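Local structure of galactofuranose-binding protein YtfQ (Escherichia coli, 2VK2) at residues G71-L76 with I93-K98; V86-R91 with M102-A107. The protein binds both alpha- and beta-galactofuranose in the periplasm and serves as the solute-binding component of an ABC transporter for this sugar. One frame throughout, in Å; residues are numbered along the deposited sequence. Where two conformers were deposited one is given.

Interaction 1. Residues G71-L76 with I93-K98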
loop_
_atom_site.group_PDB
_atom_site.type_symbol
_atom_site.label_atom_id
_atom_site.label_comp_id
_atom_site.label_asym_id
_atom_site.label_seq_id
_atom_site.Cartn_x
_atom_site.Cartn_y
_atom_site.Cartn_z
ATOM N N GLY A 71 14.945 -2.997 11.129
ATOM C CA GLY A 71 15.266 -4.327 11.644
ATOM C C GLY A 71 15.664 -5.405 10.654
ATOM O O GLY A 71 15.676 -6.579 11.019
ATOM N N TRP A 72 16.021 -5.030 9.427
ATOM C CA TRP A 72 16.319 -6.020 8.383
ATOM C C TRP A 72 17.800 -6.337 8.180
ATOM O O TRP A 72 18.120 -7.302 7.495
ATOM C CB TRP A 72 15.708 -5.583 7.050
ATOM C CG TRP A 72 14.224 -5.557 7.103
ATOM C CD1 TRP A 72 13.440 -4.470 7.334
ATOM C CD2 TRP A 72 13.340 -6.675 6.968
ATOM N NE1 TRP A 72 12.121 -4.836 7.334
ATOM C CE2 TRP A 72 12.027 -6.183 7.110
ATOM C CE3 TRP A 72 13.527 -8.041 6.730
ATOM C CZ2 TRP A 72 10.905 -7.007 7.028
ATOM C CZ3 TRP A 72 12.407 -8.860 6.641
ATOM C CH2 TRP A 72 11.114 -8.338 6.790
ATOM N N GLU A 73 18.701 -5.558 8.776
ATOM C CA GLU A 73 20.131 -5.722 8.483
ATOM C C GLU A 73 20.652 -7.136 8.753
ATOM O O GLU A 73 21.293 -7.712 7.884
ATOM C CB GLU A 73 20.992 -4.687 9.221
ATOM C CG GLU A 73 20.740 -3.238 8.812
ATOM C CD GLU A 73 19.674 -2.550 9.649
ATOM O OE1 GLU A 73 18.875 -3.250 10.311
ATOM O OE2 GLU A 73 19.634 -1.301 9.640
ATOM N N PRO A 74 20.382 -7.698 9.945
ATOM C CA PRO A 74 20.920 -9.032 10.222
ATOM C C PRO A 74 20.537 -10.098 9.191
ATOM O O PRO A 74 21.412 -10.802 8.686
ATOM C CB PRO A 74 20.348 -9.361 11.605
ATOM C CG PRO A 74 20.137 -8.032 12.237
ATOM C CD PRO A 74 19.652 -7.164 11.110
ATOM N N VAL A 75 19.254 -10.209 8.857
ATOM C CA VAL A 75 18.827 -11.255 7.928
ATOM C C VAL A 75 19.285 -10.977 6.492
ATOM O O VAL A 75 19.590 -11.910 5.752
ATOM C CB VAL A 75 17.300 -11.524 8.000
ATOM C CG1 VAL A 75 16.490 -10.468 7.233
ATOM C CG2 VAL A 75 17.001 -12.926 7.488
ATOM N N LEU A 76 19.365 -9.704 6.105
ATOM C CA LEU A 76 19.863 -9.359 4.776
ATOM C C LEU A 76 21.358 -9.662 4.645
ATOM O O LEU A 76 21.816 -10.055 3.572
ATOM C CB LEU A 76 19.576 -7.893 4.439
ATOM C CG LEU A 76 18.098 -7.559 4.226
ATOM C CD1 LEU A 76 17.929 -6.071 3.988
ATOM C CD2 LEU A 76 17.513 -8.357 3.062
ATOM N N ILE A 93 12.864 -0.324 3.017
ATOM C CA ILE A 93 13.570 -0.455 4.285
ATOM C C ILE A 93 14.518 0.718 4.477
ATOM O O ILE A 93 14.904 1.391 3.519
ATOM C CB ILE A 93 14.327 -1.805 4.398
ATOM C CG1 ILE A 93 15.485 -1.887 3.398
ATOM C CG2 ILE A 93 13.356 -2.969 4.201
ATOM C CD1 ILE A 93 16.286 -3.174 3.510
ATOM N N ASP A 94 14.860 0.950 5.739
ATOM C CA ASP A 94 15.798 1.997 6.111
ATOM C C ASP A 94 17.091 1.334 6.579
ATOM O O ASP A 94 17.198 0.906 7.725
ATOM C CB ASP A 94 15.196 2.876 7.212
ATOM C CG ASP A 94 16.038 4.106 7.518
ATOM O OD1 ASP A 94 16.834 4.535 6.655
ATOM O OD2 ASP A 94 15.892 4.652 8.631
ATOM N N VAL A 95 18.050 1.228 5.666
ATOM C CA VAL A 95 19.369 0.678 5.981
ATOM C C VAL A 95 20.436 1.600 5.414
ATOM O O VAL A 95 20.229 2.247 4.385
ATOM C CB VAL A 95 19.572 -0.745 5.406
ATOM C CG1 VAL A 95 18.577 -1.718 6.018
ATOM C CG2 VAL A 95 19.469 -0.742 3.883
ATOM N N LYS A 96 21.575 1.668 6.096
ATOM C CA LYS A 96 22.703 2.472 5.633
ATOM C C LYS A 96 23.356 1.808 4.425
ATOM O O LYS A 96 23.738 2.477 3.467
ATOM C CB LYS A 96 23.734 2.648 6.754
ATOM C CG LYS A 96 24.815 3.687 6.464
ATOM C CD LYS A 96 24.254 5.100 6.454
ATOM N N ASP A 97 23.477 0.484 4.482
ATOM C CA ASP A 97 24.129 -0.276 3.422
ATOM C C ASP A 97 23.122 -0.686 2.346
ATOM O O ASP A 97 22.452 -1.715 2.462
ATOM C CB ASP A 97 24.830 -1.507 4.006
ATOM C CG ASP A 97 25.568 -2.316 2.958
ATOM O OD1 ASP A 97 25.650 -1.876 1.789
ATOM O OD2 ASP A 97 26.064 -3.401 3.311
ATOM N N LYS A 98 23.061 0.111 1.283
ATOM C CA LYS A 98 22.104 -0.099 0.196
ATOM C C LYS A 98 22.449 -1.316 -0.664
ATOM O O LYS A 98 21.633 -1.746 -1.483
ATOM C CB LYS A 98 22.024 1.146 -0.699
ATOM C CG LYS A 98 21.748 2.458 0.035
ATOM C CD LYS A 98 20.425 2.428 0.775
ATOM C CE LYS A 98 20.069 3.800 1.325
ATOM N NZ LYS A 98 21.039 4.260 2.356
HETATM O O HOH W 1 17.037 -0.545 9.991
HETATM O O HOH W 2 15.991 -2.303 8.120
HETATM O O HOH W 3 21.569 0.287 8.655
#

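Interaction 2. Residues V86-R91 with M102-A107. With GZL (beta-D-galactofuranose), chain B.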
loop_
_atom_site.group_PDB
_atom_site.type_symbol
_atom_site.label_atom_id
_atom_site.label_comp_id
_atom_site.label_asym_id
_atom_site.label_seq_id
_atom_site.Cartn_x
_atom_site.Cartn_y
_atom_site.Cartn_z
ATOM N N VAL A 86 18.342 -10.286 -3.212
ATOM C CA VAL A 86 17.100 -9.917 -2.541
ATOM C C VAL A 86 16.449 -8.746 -3.264
ATOM O O VAL A 86 17.113 -7.770 -3.617
ATOM C CB VAL A 86 17.351 -9.546 -1.064
ATOM C CG1 VAL A 86 16.089 -8.971 -0.421
ATOM C CG2 VAL A 86 17.835 -10.765 -0.297
ATOM N N PHE A 87 15.141 -8.865 -3.490
ATOM C CA PHE A 87 14.351 -7.826 -4.138
ATOM C C PHE A 87 13.233 -7.419 -3.191
ATOM O O PHE A 87 12.535 -8.271 -2.653
ATOM C CB PHE A 87 13.764 -8.350 -5.453
ATOM C CG PHE A 87 14.804 -8.830 -6.429
ATOM C CD1 PHE A 87 15.168 -8.047 -7.516
ATOM C CD2 PHE A 87 15.426 -10.058 -6.254
ATOM C CE1 PHE A 87 16.136 -8.482 -8.412
ATOM C CE2 PHE A 87 16.391 -10.496 -7.147
ATOM C CZ PHE A 87 16.747 -9.708 -8.223
ATOM N N LEU A 88 13.090 -6.117 -2.970
ATOM C CA LEU A 88 12.053 -5.606 -2.083
ATOM C C LEU A 88 10.845 -5.187 -2.910
ATOM O O LEU A 88 10.992 -4.545 -3.945
ATOM C CB LEU A 88 12.579 -4.427 -1.261
ATOM C CG LEU A 88 13.830 -4.723 -0.427
ATOM C CD1 LEU A 88 14.270 -3.470 0.309
ATOM C CD2 LEU A 88 13.596 -5.871 0.545
ATOM N N LEU A 89 9.659 -5.591 -2.446
ATOM C CA LEU A 89 8.375 -5.265 -3.142
ATOM C C LEU A 89 7.486 -4.456 -2.236
ATOM O O LEU A 89 7.244 -4.804 -1.123
ATOM C CB LEU A 89 7.659 -6.576 -3.530
ATOM C CG LEU A 89 8.174 -7.382 -4.745
ATOM C CD1 LEU A 89 9.656 -7.817 -4.686
ATOM C CD2 LEU A 89 7.243 -8.588 -4.914
ATOM N N ASP A 90 7.036 -3.352 -2.838
ATOM C CA ASP A 90 5.883 -2.537 -2.369
ATOM C C ASP A 90 6.044 -1.754 -1.057
ATOM O O ASP A 90 5.365 -0.795 -0.861
ATOM C CB ASP A 90 4.560 -3.356 -2.441
ATOM C CG ASP A 90 4.280 -4.202 -1.221
ATOM O OD1 ASP A 90 4.111 -3.690 -0.145
ATOM O OD2 ASP A 90 4.142 -5.415 -1.373
ATOM N N ARG A 91 6.986 -2.162 -0.227
ATOM C CA ARG A 91 7.489 -1.316 0.916
ATOM C C ARG A 91 9.015 -1.289 0.888
ATOM O O ARG A 91 9.616 -2.132 0.325
ATOM C CB ARG A 91 6.998 -1.856 2.255
ATOM C CG ARG A 91 5.429 -1.942 2.326
ATOM C CD ARG A 91 4.956 -2.253 3.713
ATOM N NE ARG A 91 3.450 -2.394 3.665
ATOM C CZ ARG A 91 2.717 -2.938 4.608
ATOM N NH1 ARG A 91 3.202 -3.309 5.767
ATOM N NH2 ARG A 91 1.429 -3.124 4.414
ATOM N N MET A 102 18.905 -5.715 -3.984
ATOM C CA MET A 102 19.096 -5.374 -5.390
ATOM C C MET A 102 18.330 -4.115 -5.771
ATOM O O MET A 102 18.906 -3.152 -6.276
ATOM C CB MET A 102 18.636 -6.532 -6.276
ATOM C CG MET A 102 19.420 -7.814 -6.067
ATOM S SD MET A 102 21.074 -7.733 -6.766
ATOM C CE MET A 102 20.694 -8.064 -8.484
ATOM N N THR A 103 17.022 -4.134 -5.535
ATOM C CA THR A 103 16.166 -3.006 -5.862
ATOM C C THR A 103 14.922 -3.049 -4.996
ATOM O O THR A 103 14.624 -4.076 -4.381
ATOM C CB THR A 103 15.756 -3.024 -7.356
ATOM O OG1 THR A 103 15.140 -1.779 -7.708
ATOM C CG2 THR A 103 14.781 -4.160 -7.648
ATOM N N THR A 104 14.225 -1.918 -4.936
ATOM C CA THR A 104 12.882 -1.849 -4.374
ATOM C C THR A 104 11.923 -1.504 -5.505
ATOM O O THR A 104 12.097 -0.484 -6.172
ATOM C CB THR A 104 12.765 -0.770 -3.282
ATOM O OG1 THR A 104 13.772 -0.982 -2.287
ATOM C CG2 THR A 104 11.394 -0.814 -2.617
ATOM N N VAL A 105 10.940 -2.369 -5.735
ATOM C CA VAL A 105 9.862 -2.084 -6.676
ATOM C C VAL A 105 8.708 -1.502 -5.877
ATOM O O VAL A 105 8.193 -2.149 -4.969
ATOM C CB VAL A 105 9.390 -3.348 -7.412
ATOM C CG1 VAL A 105 8.320 -2.988 -8.444
ATOM C CG2 VAL A 105 10.566 -4.050 -8.076
ATOM N N THR A 106 8.312 -0.276 -6.194
ATOM C CA THR A 106 7.371 0.438 -5.347
ATOM C C THR A 106 6.824 1.656 -6.066
ATOM O O THR A 106 7.428 2.148 -7.012
ATOM C CB THR A 106 8.069 0.880 -4.028
ATOM O OG1 THR A 106 7.137 1.553 -3.171
ATOM C CG2 THR A 106 9.252 1.800 -4.319
ATOM N N ALA A 107 5.665 2.128 -5.623
ATOM C CA ALA A 107 5.204 3.452 -6.006
ATOM C C ALA A 107 6.009 4.504 -5.245
ATOM O O ALA A 107 6.711 4.196 -4.274
ATOM C CB ALA A 107 3.725 3.607 -5.707
HETATM C C6 GZL B . 1.496 -0.678 -0.788
HETATM C C5 GZL B . 1.422 -1.267 0.422
HETATM C C4 GZL B . 0.156 -1.334 1.255
HETATM C C3 GZL B . -1.194 -1.053 0.654
HETATM C C2 GZL B . -2.065 -1.977 1.036
HETATM O O6 GZL B . 2.644 -0.628 -1.471
HETATM O O5 GZL B . 2.538 -1.749 0.981
HETATM O O4 GZL B . -0.003 -2.648 1.808
HETATM O O3 GZL B . -1.452 0.029 -0.072
HETATM C C1 GZL B . -1.381 -3.041 1.817
HETATM O O2 GZL B . -3.373 -2.045 0.778
HETATM O O1 GZL B . -1.861 -3.107 3.155
HETATM O O HOH W 4 4.308 1.094 -3.150
#

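Interaction 1. Residues G71-L76 with I93-K98
Ile93 meets both Trp72 and Leu76 where the first turn of helix 73-81 faces the connection between strands 86-89 and 103-106, in the parallel alpha/beta domain that begins the chain of this periplasmic binding protein. From the backbone outward, Ile93 CB passes Trp72 CD1 at 4.1 Å. Its CG2 branch comes closer, 3.5 Å from Trp72 CD1, meeting the indole obliquely, and the isoleucine side chain lies roughly perpendicular to that of Trp72. The other branch, CG1, lies between the backbone N and the carbonyl carbon (chi1 67°), and from there the chain runs straight on to CD1. This methyl meets Leu76 CD1 tip to tip at 3.4 Å, tighter than an ordinary van der Waals contact. Gln44 and Gln47 of helix 44-57 also touch the Trp72 side chain, and Trp72 NE1 is hydrogen-bonded to Val68 O. Replacing Trp72 with an alanine would probably leave Val68 O without this donor and open a gap beside Ile93 CG2.

Toward solvent the contact becomes partly polar. Glu73 and Val95 run alongside each other, heading opposite ways, with Glu73 CG 3.8 Å from Val95 CG1. A bend at chi2 (91°) then turns the carboxylate toward the waters that lie between the segments. One of them accepts a hydrogen bond from Trp72 N at 3.0 Å. Another donates a hydrogen bond to Glu73 OE2 (2.7 Å) and accepts one from Lys96 N (2.9 Å), so that one water bridges the carboxylate and the loop amide.

Interaction 2. Residues V86-R91 with M102-A107
Asp90 N donates to Val105 O at 2.7 Å, nearly in line with the carbonyl (C=O...N angle 175°), and so carries the pairing one residue past strand 86-89, to the residue that meets the bound galactofuranose. Asp90 holds the sugar twice: its backbone O accepts from the sugar O6 at 2.8 Å, and its carboxylate OD1 from the sugar O5 at 2.7 Å. The extended chain of Arg91 brings the edge of its guanidinium to the same molecule, NE donating to O5 at 2.9 Å and NH2 to O4 at 3.0 Å. O5 is therefore gripped both as donor and as acceptor. One water joins Asp90 O, the sugar O6 and Ala107 N. Arg17, a fellow first-shell residue whose NH2 bonds the sugar, also forms a salt bridge through NH1 with Asp90 OD2.

In the second shell, Val67 O accepts a hydrogen bond from Arg91 NH1 and so helps to position the guanidinium.

Farther out the parallel pairing continues through Val105 N to Leu88 O, Leu88 N to Thr103 O and Met102 N to Val86 O. On the sheet face that carries Phe87 and Thr103, the Phe87 ring has Thr103 CG2 at its edge; Met102 CB, just before strand 103-106, lies over one ring face in a CH-pi contact, 4.1 Å from the centroid and 22° off its normal. Helix 252-265 packs against this aromatic side chain. On the other face, Leu88 CD1 reaches Thr104 OG1 at 3.6 Å. A ligand held at the C-terminal end of a parallel strand is characteristic of the type I periplasmic binding protein fold, in which it sits between two alpha/beta domains.

The two interactions interleave along the chain: helix 73-81 of interaction 1 leads into strand 86-89 of interaction 2, and the 93-98 loop leaves that strand's end and returns toward strand 103-106. Their centres are 13 Å apart, yet they share packing, where Ile93 CG1 touches Leu88 CD1 at 3.7 Å and Leu76 CD2 touches Val86 CG1 at 3.8 Å. Only interaction 2 reaches the sugar directly. Interaction 1 is farther from the sugar, the side chain of Ile93 being about 7 Å from that of Arg91 and about 11 Å from the galactofuranose, which places it outside the layer that touches the ligand.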